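Local coordinates for MutT/nudix family protein (Shewanella oneidensis, PDB 3GZ5) that probably regulates transcription of NAD metabolism genes in response to ADP-ribose, joining a Nudix domain to a DNA-binding winged helix domain, at residues L37-V42 with A134-M139; A27-Y32 with R74-K79; K159-L164 with V185-P190; F174-L179 with R198-A203. One frame throughout, in Å; residues are numbered along the deposited sequence.

Overall arrangement
From the N terminus, segments 27-32 and 37-42 lie on antiparallel neighbour strands of the Nudix sheet. Helix segment 74-79 then packs against the first of them and closes contact 2; 134-139 comes back to the second and closes contact 1, so these two contacts cross along the chain. Helix 145-162 ends within 159-164, which contact 3 joins to 185-190 at the end of helix 176-187, binding the Nudix side to the winged helix domain. Contact 4 crosses contact 3: it sets the start of helix 176-187 against helix 193-203. Leu37 of contact 1 touches Val185 and Leu186 of contact 3, and Leu164 of contact 3 reaches Leu179 and Val200 of contact 4.

Contact 1 of 4, residues L37-V42 with A134-M139; sequences LKVLLV and ADVLQM
Val39 meets Val136 because its chi1 of 55° sets CG1 between the backbone N and the carbonyl carbon, the crowded position for a valine, and this branch points at the short helix facing the strand. On the other side, Val136 presents CG2, the methyl anti to its own carbonyl carbon. The two methyls, Val39 CG1 and Val136 CG2, stand 3.4 Å apart, tighter than ordinary van der Waals contact. Leu41, two residues along the strand and therefore on the same face, brings CD1 to 3.7 Å from Val136 CG2. One methyl of Val136 is thus shared between two strand residues, which suits a compact branched side chain in a buried place. The same methyl of the leucine, Leu41 CD1, is touched more loosely by Met139 CE, at 4.5 Å. A type I turn from Val136 to Met139, with Met139 N bonded to Val136 O at 2.9 Å, folds the chain so that both residues face the strand; the long, unbranched methionine can extend as far as Leu41. Ile149 of helix 145-162, Trp131 and Leu141 complete the apolar surroundings of Leu41 and Val136. The contact thus fastens the connection between strand 128-132 and helix 145-162 onto the sheet, part of the layered alpha-beta-alpha sandwich of the Nudix fold.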
loop_
_atom_site.group_PDB
_atom_site.type_symbol
_atom_site.label_atom_id
_atom_site.label_comp_id
_atom_site.label_asym_id
_atom_site.label_seq_id
_atom_site.Cartn_x
_atom_site.Cartn_y
_atom_site.Cartn_z
ATOM N N LEU B 37 -8.668 -8.125 19.559
ATOM C CA LEU B 37 -7.605 -8.353 18.597
ATOM C C LEU B 37 -6.396 -8.909 19.307
ATOM O O LEU B 37 -5.994 -8.377 20.331
ATOM C CB LEU B 37 -7.208 -7.042 17.943
ATOM C CG LEU B 37 -8.231 -6.488 16.981
ATOM C CD1 LEU B 37 -7.998 -5.004 16.808
ATOM C CD2 LEU B 37 -8.171 -7.262 15.655
ATOM N N LYS B 38 -5.831 -9.981 18.768
ATOM C CA LYS B 38 -4.547 -10.493 19.220
ATOM C C LYS B 38 -3.528 -10.457 18.060
ATOM O O LYS B 38 -3.892 -10.652 16.894
ATOM C CB LYS B 38 -4.719 -11.902 19.782
ATOM C CG LYS B 38 -5.427 -11.950 21.171
ATOM C CD LYS B 38 -5.956 -13.355 21.475
ATOM C CE LYS B 38 -6.296 -13.570 22.972
ATOM N NZ LYS B 38 -7.135 -12.490 23.573
ATOM N N VAL B 39 -2.266 -10.179 18.391
ATOM C CA VAL B 39 -1.167 -10.108 17.411
ATOM C C VAL B 39 -0.132 -11.193 17.751
ATOM O O VAL B 39 0.195 -11.399 18.934
ATOM C CB VAL B 39 -0.589 -8.651 17.292
ATOM C CG1 VAL B 39 -0.168 -8.116 18.643
ATOM C CG2 VAL B 39 0.567 -8.554 16.299
ATOM N N LEU B 40 0.305 -11.944 16.741
ATOM C CA LEU B 40 1.291 -13.007 16.949
ATOM C C LEU B 40 2.695 -12.436 17.110
ATOM O O LEU B 40 3.163 -11.698 16.250
ATOM C CB LEU B 40 1.303 -14.022 15.804
ATOM C CG LEU B 40 2.167 -15.255 16.133
ATOM C CD1 LEU B 40 1.428 -16.196 17.090
ATOM C CD2 LEU B 40 2.567 -16.007 14.887
ATOM N N LEU B 41 3.352 -12.770 18.222
ATOM C CA LEU B 41 4.705 -12.279 18.502
ATOM C C LEU B 41 5.687 -13.408 18.787
ATOM O O LEU B 41 5.298 -14.527 19.144
ATOM C CB LEU B 41 4.716 -11.240 19.618
ATOM C CG LEU B 41 4.025 -9.897 19.376
ATOM C CD1 LEU B 41 4.342 -8.986 20.542
ATOM C CD2 LEU B 41 4.408 -9.209 18.059
ATOM N N VAL B 42 6.963 -13.100 18.562
ATOM C CA VAL B 42 8.054 -14.067 18.597
ATOM C C VAL B 42 9.137 -13.444 19.449
ATOM O O VAL B 42 9.468 -12.261 19.287
ATOM C CB VAL B 42 8.607 -14.374 17.162
ATOM C CG1 VAL B 42 9.819 -15.325 17.202
ATOM C CG2 VAL B 42 7.516 -14.945 16.276
ATOM N N ALA B 134 -3.764 -4.593 23.122
ATOM C CA ALA B 134 -3.638 -3.580 24.178
ATOM C C ALA B 134 -2.372 -3.785 24.991
ATOM O O ALA B 134 -1.644 -2.828 25.253
ATOM C CB ALA B 134 -4.857 -3.593 25.081
ATOM N N ASP B 135 -2.109 -5.036 25.370
ATOM C CA ASP B 135 -0.851 -5.419 26.014
ATOM C C ASP B 135 0.386 -5.081 25.179
ATOM O O ASP B 135 1.366 -4.542 25.703
ATOM C CB ASP B 135 -0.838 -6.919 26.312
ATOM C CG ASP B 135 -1.814 -7.311 27.408
ATOM O OD1 ASP B 135 -2.730 -6.506 27.715
ATOM O OD2 ASP B 135 -1.653 -8.441 27.942
ATOM N N VAL B 136 0.336 -5.428 23.891
ATOM C CA VAL B 136 1.433 -5.183 22.952
ATOM C C VAL B 136 1.782 -3.692 22.863
ATOM O O VAL B 136 2.953 -3.317 22.894
ATOM C CB VAL B 136 1.090 -5.781 21.553
ATOM C CG1 VAL B 136 1.939 -5.168 20.445
ATOM C CG2 VAL B 136 1.243 -7.277 21.588
ATOM N N LEU B 137 0.761 -2.849 22.772
ATOM C CA LEU B 137 0.958 -1.402 22.700
ATOM C C LEU B 137 1.675 -0.788 23.925
ATOM O O LEU B 137 2.143 0.355 23.862
ATOM C CB LEU B 137 -0.373 -0.686 22.424
ATOM C CG LEU B 137 -1.173 -1.067 21.169
ATOM C CD1 LEU B 137 -2.455 -0.244 21.097
ATOM C CD2 LEU B 137 -0.363 -0.911 19.873
ATOM N N GLN B 138 1.770 -1.549 25.018
ATOM C CA GLN B 138 2.546 -1.135 26.201
ATOM C C GLN B 138 3.824 -1.963 26.436
ATOM O O GLN B 138 4.385 -1.948 27.533
ATOM C CB GLN B 138 1.661 -1.141 27.463
ATOM C CG GLN B 138 0.928 0.179 27.715
ATOM C CD GLN B 138 -0.253 0.397 26.777
ATOM O OE1 GLN B 138 -1.167 -0.428 26.705
ATOM N NE2 GLN B 138 -0.248 1.524 26.071
ATOM N N MET B 139 4.277 -2.678 25.407
ATOM C CA MET B 139 5.473 -3.529 25.512
ATOM C C MET B 139 6.703 -2.876 24.858
ATOM O O MET B 139 6.557 -1.982 24.008
ATOM C CB MET B 139 5.225 -4.907 24.907
ATOM C CG MET B 139 4.744 -5.950 25.880
ATOM S SD MET B 139 3.943 -7.344 25.048
ATOM C CE MET B 139 5.275 -8.538 24.876
#

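Contact 2 of 4, residues A27-Y32 with R74-K79; sequences AVLFTY and RKLAEK
Between Leu76 and its strand partners Ala27 and Leu29 there are no flat groups, only methyls; the flat groups lie on the outer side of the helix, where Arg74 has Glu78 OE2 at the edge of its guanidinium, almost in plane. That bond, Arg74 NH2 to Glu78 OE2, is 3.2 Å long, but it reaches the carboxylate from above, 41° out of the carboxylate plane. Lys75 NZ takes the other oxygen, Glu78 OE1, at 3.0 Å and on its syn lone pair. Glu78 is therefore gripped by two cations, and Arg74 has a second acidic partner in Asp65. The buried side is purely apolar. Leu76, its CG anti to the carbonyl carbon (chi1 -71°), sets both branches against the strand: CD1 and CD2 each come within 3.9 Å of Ala27 CB, and CD2 also lies 4.0 Å from Leu29 CD2. A small alanine lets the helix come close, while the longer Leu29, two residues on, reaches across to the same Leu76 methyl. Ala111 of strand 104-112 also touches both leucines. Helix 68-80 corresponds to the Nudix helix, and its sequence RKLAEK occupies the place of the REUXEE core of the Nudix box, lysines standing for two of its glutamates, a departure consistent with a Nudix domain used for regulation.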
loop_
_atom_site.group_PDB
_atom_site.type_symbol
_atom_site.label_atom_id
_atom_site.label_comp_id
_atom_site.label_asym_id
_atom_site.label_seq_id
_atom_site.Cartn_x
_atom_site.Cartn_y
_atom_site.Cartn_z
ATOM N N ALA B 27 5.830 -9.700 9.299
ATOM C CA ALA B 27 4.383 -9.804 9.219
ATOM C C ALA B 27 3.775 -9.489 10.572
ATOM O O ALA B 27 4.207 -10.033 11.604
ATOM C CB ALA B 27 3.983 -11.189 8.806
ATOM N N VAL B 28 2.795 -8.584 10.547
ATOM C CA VAL B 28 1.833 -8.403 11.626
ATOM C C VAL B 28 0.619 -9.298 11.331
ATOM O O VAL B 28 -0.214 -8.993 10.469
ATOM C CB VAL B 28 1.426 -6.932 11.803
ATOM C CG1 VAL B 28 0.635 -6.763 13.075
ATOM C CG2 VAL B 28 2.674 -6.016 11.848
ATOM N N LEU B 29 0.564 -10.435 12.016
ATOM C CA LEU B 29 -0.518 -11.371 11.873
ATOM C C LEU B 29 -1.486 -11.158 13.028
ATOM O O LEU B 29 -1.098 -11.305 14.196
ATOM C CB LEU B 29 0.033 -12.788 11.896
ATOM C CG LEU B 29 -0.910 -13.984 12.074
ATOM C CD1 LEU B 29 -1.814 -14.191 10.867
ATOM C CD2 LEU B 29 -0.077 -15.254 12.350
ATOM N N PHE B 30 -2.732 -10.808 12.692
ATOM C CA PHE B 30 -3.811 -10.606 13.665
ATOM C C PHE B 30 -4.781 -11.755 13.627
ATOM O O PHE B 30 -5.034 -12.362 12.585
ATOM C CB PHE B 30 -4.650 -9.358 13.342
ATOM C CG PHE B 30 -3.917 -8.082 13.431
ATOM C CD1 PHE B 30 -3.796 -7.423 14.634
ATOM C CD2 PHE B 30 -3.391 -7.502 12.305
ATOM C CE1 PHE B 30 -3.129 -6.203 14.722
ATOM C CE2 PHE B 30 -2.715 -6.295 12.384
ATOM C CZ PHE B 30 -2.590 -5.645 13.605
ATOM N N THR B 31 -5.362 -12.020 14.784
ATOM C CA THR B 31 -6.565 -12.835 14.860
ATOM C C THR B 31 -7.568 -12.132 15.779
ATOM O O THR B 31 -7.307 -11.050 16.323
ATOM C CB THR B 31 -6.250 -14.270 15.325
ATOM O OG1 THR B 31 -7.399 -15.093 15.131
ATOM C CG2 THR B 31 -5.838 -14.311 16.802
ATOM N N TYR B 32 -8.720 -12.747 15.950
ATOM C CA TYR B 32 -9.701 -12.234 16.863
ATOM C C TYR B 32 -10.111 -13.343 17.827
ATOM O O TYR B 32 -10.577 -14.399 17.414
ATOM C CB TYR B 32 -10.891 -11.692 16.084
ATOM C CG TYR B 32 -12.004 -11.214 16.965
ATOM C CD1 TYR B 32 -11.964 -9.946 17.550
ATOM C CD2 TYR B 32 -13.105 -12.032 17.205
ATOM C CE1 TYR B 32 -12.994 -9.514 18.353
ATOM C CE2 TYR B 32 -14.134 -11.617 18.004
ATOM C CZ TYR B 32 -14.078 -10.366 18.577
ATOM O OH TYR B 32 -15.120 -9.986 19.370
ATOM N N ARG B 74 6.351 -18.595 4.487
ATOM C CA ARG B 74 7.281 -19.493 5.153
ATOM C C ARG B 74 7.559 -19.015 6.564
ATOM O O ARG B 74 7.435 -19.797 7.483
ATOM C CB ARG B 74 8.598 -19.661 4.378
ATOM C CG ARG B 74 9.603 -20.552 5.127
ATOM C CD ARG B 74 10.945 -20.716 4.443
ATOM N NE ARG B 74 11.540 -19.478 3.954
ATOM C CZ ARG B 74 12.365 -18.691 4.645
ATOM N NH1 ARG B 74 12.863 -17.611 4.067
ATOM N NH2 ARG B 74 12.673 -18.953 5.907
ATOM N N LYS B 75 7.912 -17.738 6.755
ATOM C CA LYS B 75 8.199 -17.258 8.121
ATOM C C LYS B 75 6.999 -17.425 9.037
ATOM O O LYS B 75 7.169 -17.666 10.220
ATOM C CB LYS B 75 8.676 -15.794 8.186
ATOM C CG LYS B 75 9.878 -15.400 7.341
ATOM C CD LYS B 75 11.138 -16.288 7.533
ATOM C CE LYS B 75 11.788 -16.184 8.907
ATOM N NZ LYS B 75 12.890 -17.188 9.030
ATOM N N LEU B 76 5.785 -17.274 8.501
ATOM C CA LEU B 76 4.585 -17.492 9.320
ATOM C C LEU B 76 4.336 -18.973 9.642
ATOM O O LEU B 76 3.978 -19.308 10.770
ATOM C CB LEU B 76 3.335 -16.817 8.719
ATOM C CG LEU B 76 3.359 -15.282 8.809
ATOM C CD1 LEU B 76 2.262 -14.616 7.988
ATOM C CD2 LEU B 76 3.344 -14.760 10.255
ATOM N N ALA B 77 4.549 -19.837 8.657
ATOM C CA ALA B 77 4.325 -21.271 8.793
ATOM C C ALA B 77 5.360 -21.936 9.710
ATOM O O ALA B 77 5.067 -22.952 10.329
ATOM C CB ALA B 77 4.322 -21.935 7.422
ATOM N N GLU B 78 6.563 -21.359 9.766
ATOM C CA GLU B 78 7.636 -21.784 10.685
ATOM C C GLU B 78 7.262 -21.564 12.148
ATOM O O GLU B 78 7.855 -22.170 13.051
ATOM C CB GLU B 78 8.928 -21.020 10.377
ATOM C CG GLU B 78 9.619 -21.482 9.107
ATOM C CD GLU B 78 10.884 -20.728 8.804
ATOM O OE1 GLU B 78 11.103 -19.631 9.339
ATOM O OE2 GLU B 78 11.673 -21.222 7.988
ATOM N N LYS B 79 6.276 -20.699 12.363
ATOM C CA LYS B 79 5.804 -20.330 13.692
ATOM C C LYS B 79 4.435 -20.922 14.017
ATOM O O LYS B 79 4.158 -21.221 15.181
ATOM C CB LYS B 79 5.732 -18.790 13.847
ATOM C CG LYS B 79 7.038 -18.077 13.620
ATOM C CD LYS B 79 7.998 -18.419 14.753
ATOM C CE LYS B 79 9.408 -18.653 14.246
ATOM N NZ LYS B 79 10.349 -18.785 15.395
#

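Contact 3 of 4, residues K159-L164 with V185-P190; sequences KALYSL and VLLGKP
Ala160 points its CB straight at the end of helix 176-187, where the methyl rests against both Leu186 CB at 3.9 Å and Leu187 CD2 at 3.7 Å. An alanine suits this place because the backbones are close: the CA atoms of Ala160 and Leu186 are 6.5 Å apart. Leu187, its CG anti to the carbonyl carbon (chi1 -60°), extends past Ala160 to Leu161 and meets it at an oblique angle, CD2 lying 3.9 Å from Leu161 CG while CD1 lies 3.9 Å from Leu161 CD2. Both helices end here. Gly188, whose positive phi favours glycine, is the C-prime residue of a Schellman motif, and Ser163 OG donates to Lys159 O at 2.8 Å, tilted 29° from the carbonyl plane. Backbone oxygens near the helix ends are also answered from the facing helix, Leu186 O by Arg153 and Thr157, and Ala160 O by His183. Two kinds of interaction therefore combine: close aliphatic packing, and polar bonds to carbonyls near the helix ends, which together tie helix 145-162 to the winged helix domain and should make the joint fairly definite in orientation.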
loop_
_atom_site.group_PDB
_atom_site.type_symbol
_atom_site.label_atom_id
_atom_site.label_comp_id
_atom_site.label_asym_id
_atom_site.label_seq_id
_atom_site.Cartn_x
_atom_site.Cartn_y
_atom_site.Cartn_z
ATOM N N LYS B 159 -9.687 -1.281 6.266
ATOM C CA LYS B 159 -10.305 -2.499 5.754
ATOM C C LYS B 159 -11.723 -2.700 6.315
ATOM O O LYS B 159 -12.602 -3.149 5.590
ATOM C CB LYS B 159 -9.448 -3.739 6.058
ATOM C CG LYS B 159 -8.095 -3.750 5.400
ATOM C CD LYS B 159 -8.175 -3.863 3.910
ATOM C CE LYS B 159 -6.778 -3.772 3.377
ATOM N NZ LYS B 159 -6.714 -4.130 1.935
ATOM N N ALA B 160 -11.931 -2.395 7.599
ATOM C CA ALA B 160 -13.264 -2.490 8.238
ATOM C C ALA B 160 -14.269 -1.524 7.598
ATOM O O ALA B 160 -15.463 -1.768 7.616
ATOM C CB ALA B 160 -13.176 -2.250 9.736
ATOM N N LEU B 161 -13.761 -0.449 7.007
ATOM C CA LEU B 161 -14.591 0.587 6.390
ATOM C C LEU B 161 -14.982 0.288 4.952
ATOM O O LEU B 161 -16.061 0.704 4.478
ATOM C CB LEU B 161 -13.862 1.937 6.442
ATOM C CG LEU B 161 -13.982 2.843 7.683
ATOM C CD1 LEU B 161 -13.356 4.192 7.355
ATOM C CD2 LEU B 161 -15.436 3.062 8.148
ATOM N N TYR B 162 -14.100 -0.413 4.243
ATOM C CA TYR B 162 -14.269 -0.589 2.801
ATOM C C TYR B 162 -14.290 -2.025 2.313
ATOM O O TYR B 162 -14.327 -2.238 1.113
ATOM C CB TYR B 162 -13.192 0.183 2.022
ATOM C CG TYR B 162 -13.256 1.669 2.214
ATOM C CD1 TYR B 162 -14.226 2.441 1.568
ATOM C CD2 TYR B 162 -12.351 2.309 3.058
ATOM C CE1 TYR B 162 -14.289 3.829 1.759
ATOM C CE2 TYR B 162 -12.401 3.689 3.255
ATOM C CZ TYR B 162 -13.364 4.434 2.601
ATOM O OH TYR B 162 -13.382 5.786 2.812
ATOM N N SER B 163 -14.235 -2.997 3.223
ATOM C CA SER B 163 -14.223 -4.415 2.828
ATOM C C SER B 163 -14.793 -5.333 3.916
ATOM O O SER B 163 -15.205 -4.853 4.972
ATOM C CB SER B 163 -12.789 -4.861 2.463
ATOM O OG SER B 163 -11.985 -5.064 3.612
ATOM N N LEU B 164 -14.809 -6.648 3.655
ATOM C CA LEU B 164 -15.126 -7.673 4.659
ATOM C C LEU B 164 -13.901 -8.527 4.959
ATOM O O LEU B 164 -14.013 -9.629 5.487
ATOM C CB LEU B 164 -16.285 -8.569 4.186
ATOM C CG LEU B 164 -17.637 -7.924 3.854
ATOM C CD1 LEU B 164 -18.627 -8.962 3.340
ATOM C CD2 LEU B 164 -18.226 -7.239 5.091
ATOM N N VAL B 185 -14.970 -3.730 16.694
ATOM C CA VAL B 185 -13.708 -3.682 17.445
ATOM C C VAL B 185 -12.657 -2.841 16.705
ATOM O O VAL B 185 -11.913 -2.080 17.331
ATOM C CB VAL B 185 -13.149 -5.098 17.744
ATOM C CG1 VAL B 185 -11.782 -5.033 18.452
ATOM C CG2 VAL B 185 -14.133 -5.883 18.589
ATOM N N LEU B 186 -12.607 -2.984 15.378
ATOM C CA LEU B 186 -11.587 -2.314 14.558
ATOM C C LEU B 186 -11.857 -0.828 14.413
ATOM O O LEU B 186 -10.931 -0.033 14.354
ATOM C CB LEU B 186 -11.467 -2.960 13.172
ATOM C CG LEU B 186 -10.780 -4.323 13.190
ATOM C CD1 LEU B 186 -10.931 -5.047 11.839
ATOM C CD2 LEU B 186 -9.312 -4.153 13.569
ATOM N N LEU B 187 -13.133 -0.470 14.336
ATOM C CA LEU B 187 -13.518 0.929 14.203
ATOM C C LEU B 187 -13.620 1.594 15.577
ATOM O O LEU B 187 -13.705 2.821 15.675
ATOM C CB LEU B 187 -14.813 1.082 13.391
ATOM C CG LEU B 187 -14.789 0.539 11.954
ATOM C CD1 LEU B 187 -16.129 0.779 11.249
ATOM C CD2 LEU B 187 -13.670 1.150 11.156
ATOM N N GLY B 188 -13.591 0.769 16.621
ATOM C CA GLY B 188 -13.701 1.215 18.015
ATOM C C GLY B 188 -15.064 1.795 18.353
ATOM O O GLY B 188 -15.227 2.478 19.373
ATOM N N LYS B 189 -16.050 1.474 17.517
ATOM C CA LYS B 189 -17.308 2.195 17.463
ATOM C C LYS B 189 -18.429 1.210 17.142
ATOM O O LYS B 189 -18.332 0.490 16.151
ATOM C CB LYS B 189 -17.218 3.232 16.339
ATOM C CG LYS B 189 -18.262 4.321 16.360
ATOM C CD LYS B 189 -18.409 4.992 14.989
ATOM C CE LYS B 189 -17.072 5.464 14.433
ATOM N NZ LYS B 189 -17.228 6.341 13.227
ATOM N N PRO B 190 -19.480 1.154 17.983
ATOM C CA PRO B 190 -20.656 0.362 17.612
ATOM C C PRO B 190 -21.109 0.745 16.216
ATOM O O PRO B 190 -21.043 1.914 15.855
ATOM C CB PRO B 190 -21.709 0.781 18.646
ATOM C CG PRO B 190 -20.914 1.157 19.847
ATOM C CD PRO B 190 -19.626 1.765 19.321
#

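Contact 4 of 4, residues F174-L179 with R198-A203; sequences FTLPEL and RRVEQA
Leu176 opens helix 176-187 opposite Val200 of helix 193-203, the two CA atoms being 9.0 Å apart, a separation too wide for the backbones to meet and bridged by side chains. The two side chains run antiparallel alongside one another, so that they meet through methyls, Leu176 CD1 to Val200 CG1 at 3.9 Å. CG1 is the branch of Val200 anti to its backbone N (chi1 169°); the other branch, CG2, turns toward Leu179, whose CD2 stays a looser 4.4 Å away. A beta-branched valine can thus serve two leucines lying three residues apart on one helix face. Thr175 sits at the N-cap, its OG1 accepting a weak bond from Glu178 N at 3.3 Å, a fitting role for a small hydroxyl residue at a helix start. Glu178, turned elsewhere, forms a salt bridge with Arg213. The two helices form the helix-turn-helix part of the winged helix domain, in which helix 193-203 is probably the recognition helix. Leu206 of strand 206-213 touches all three contact residues, Tyr223 of strand 220-225 packs on Leu176, and Leu164, just beyond helix 145-162, meets Val200.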
loop_
_atom_site.group_PDB
_atom_site.type_symbol
_atom_site.label_atom_id
_atom_site.label_comp_id
_atom_site.label_asym_id
_atom_site.label_seq_id
_atom_site.Cartn_x
_atom_site.Cartn_y
_atom_site.Cartn_z
ATOM N N PHE B 174 -18.823 -18.530 10.172
ATOM C CA PHE B 174 -19.132 -17.560 11.227
ATOM C C PHE B 174 -20.528 -16.962 11.039
ATOM O O PHE B 174 -21.119 -17.066 9.966
ATOM C CB PHE B 174 -18.083 -16.427 11.244
ATOM C CG PHE B 174 -17.913 -15.742 9.913
ATOM C CD1 PHE B 174 -16.821 -16.029 9.113
ATOM C CD2 PHE B 174 -18.868 -14.838 9.445
ATOM C CE1 PHE B 174 -16.668 -15.411 7.888
ATOM C CE2 PHE B 174 -18.730 -14.227 8.221
ATOM C CZ PHE B 174 -17.623 -14.507 7.444
ATOM N N THR B 175 -21.043 -16.311 12.078
ATOM C CA THR B 175 -22.335 -15.633 11.966
ATOM C C THR B 175 -22.111 -14.189 11.616
ATOM O O THR B 175 -21.019 -13.658 11.750
ATOM C CB THR B 175 -23.159 -15.716 13.261
ATOM O OG1 THR B 175 -22.447 -15.064 14.321
ATOM C CG2 THR B 175 -23.431 -17.177 13.633
ATOM N N LEU B 176 -23.158 -13.555 11.138
ATOM C CA LEU B 176 -23.072 -12.177 10.735
ATOM C C LEU B 176 -22.908 -11.204 11.913
ATOM O O LEU B 176 -22.238 -10.196 11.767
ATOM C CB LEU B 176 -24.267 -11.851 9.857
ATOM C CG LEU B 176 -23.886 -10.839 8.793
ATOM C CD1 LEU B 176 -24.250 -11.355 7.429
ATOM C CD2 LEU B 176 -24.597 -9.541 9.121
ATOM N N PRO B 177 -23.544 -11.483 13.076
ATOM C CA PRO B 177 -23.182 -10.789 14.312
ATOM C C PRO B 177 -21.706 -10.891 14.737
ATOM O O PRO B 177 -21.177 -9.922 15.271
ATOM C CB PRO B 177 -24.081 -11.464 15.361
ATOM C CG PRO B 177 -25.272 -11.889 14.585
ATOM C CD PRO B 177 -24.710 -12.365 13.283
ATOM N N GLU B 178 -21.072 -12.047 14.547
ATOM C CA GLU B 178 -19.619 -12.184 14.751
ATOM C C GLU B 178 -18.826 -11.224 13.858
ATOM O O GLU B 178 -17.901 -10.547 14.318
ATOM C CB GLU B 178 -19.156 -13.606 14.441
ATOM C CG GLU B 178 -19.585 -14.671 15.429
ATOM C CD GLU B 178 -19.101 -16.054 15.001
ATOM O OE1 GLU B 178 -19.674 -17.067 15.466
ATOM O OE2 GLU B 178 -18.142 -16.126 14.200
ATOM N N LEU B 179 -19.194 -11.193 12.579
ATOM C CA LEU B 179 -18.515 -10.390 11.590
ATOM C C LEU B 179 -18.686 -8.918 11.923
ATOM O O LEU B 179 -17.732 -8.143 11.887
ATOM C CB LEU B 179 -19.086 -10.686 10.208
ATOM C CG LEU B 179 -18.444 -9.927 9.054
ATOM C CD1 LEU B 179 -16.939 -10.250 8.917
ATOM C CD2 LEU B 179 -19.209 -10.158 7.731
ATOM N N ARG B 198 -27.403 -4.965 5.057
ATOM C CA ARG B 198 -27.696 -4.460 3.704
ATOM C C ARG B 198 -26.444 -4.423 2.793
ATOM O O ARG B 198 -26.485 -4.890 1.656
ATOM C CB ARG B 198 -28.380 -3.078 3.790
ATOM C CG ARG B 198 -28.446 -2.247 2.489
ATOM C CD ARG B 198 -29.622 -1.212 2.463
ATOM N NE ARG B 198 -29.751 -0.435 3.704
ATOM C CZ ARG B 198 -30.553 -0.760 4.726
ATOM N NH1 ARG B 198 -30.589 0.006 5.819
ATOM N NH2 ARG B 198 -31.310 -1.861 4.663
ATOM N N ARG B 199 -25.342 -3.866 3.295
ATOM C CA ARG B 199 -24.091 -3.816 2.515
ATOM C C ARG B 199 -23.496 -5.213 2.260
ATOM O O ARG B 199 -23.085 -5.520 1.137
ATOM C CB ARG B 199 -23.071 -2.854 3.143
ATOM C CG ARG B 199 -23.056 -1.444 2.492
ATOM C CD ARG B 199 -22.396 -0.371 3.387
ATOM N NE ARG B 199 -20.947 -0.228 3.172
ATOM C CZ ARG B 199 -20.006 -0.948 3.793
ATOM N NH1 ARG B 199 -20.335 -1.887 4.680
ATOM N NH2 ARG B 199 -18.727 -0.731 3.525
ATOM N N VAL B 200 -23.495 -6.064 3.285
ATOM C CA VAL B 200 -23.033 -7.444 3.132
ATOM C C VAL B 200 -23.787 -8.179 2.006
ATOM O O VAL B 200 -23.151 -8.699 1.077
ATOM C CB VAL B 200 -23.113 -8.249 4.450
ATOM C CG1 VAL B 200 -22.888 -9.724 4.186
ATOM C CG2 VAL B 200 -22.100 -7.739 5.461
ATOM N N GLU B 201 -25.125 -8.184 2.090
ATOM C CA GLU B 201 -25.995 -8.899 1.153
ATOM C C GLU B 201 -25.777 -8.456 -0.284
ATOM O O GLU B 201 -25.838 -9.270 -1.209
ATOM C CB GLU B 201 -27.473 -8.765 1.542
ATOM C CG GLU B 201 -27.868 -9.567 2.813
ATOM C CD GLU B 201 -29.369 -9.478 3.187
ATOM O OE1 GLU B 201 -30.246 -9.628 2.302
ATOM O OE2 GLU B 201 -29.673 -9.287 4.388
ATOM N N GLN B 202 -25.480 -7.176 -0.468
ATOM C CA GLN B 202 -25.290 -6.617 -1.797
ATOM C C GLN B 202 -23.882 -6.838 -2.363
ATOM O O GLN B 202 -23.715 -6.997 -3.574
ATOM C CB GLN B 202 -25.670 -5.136 -1.788
ATOM C CG GLN B 202 -27.190 -4.932 -1.806
ATOM C CD GLN B 202 -27.637 -3.604 -1.214
ATOM O OE1 GLN B 202 -28.627 -3.552 -0.476
ATOM N NE2 GLN B 202 -26.916 -2.523 -1.533
ATOM N N ALA B 203 -22.882 -6.852 -1.481
ATOM C CA ALA B 203 -21.519 -7.247 -1.832
ATOM C C ALA B 203 -21.534 -8.663 -2.399
ATOM O O ALA B 203 -20.793 -8.982 -3.329
ATOM C CB ALA B 203 -20.636 -7.189 -0.627
#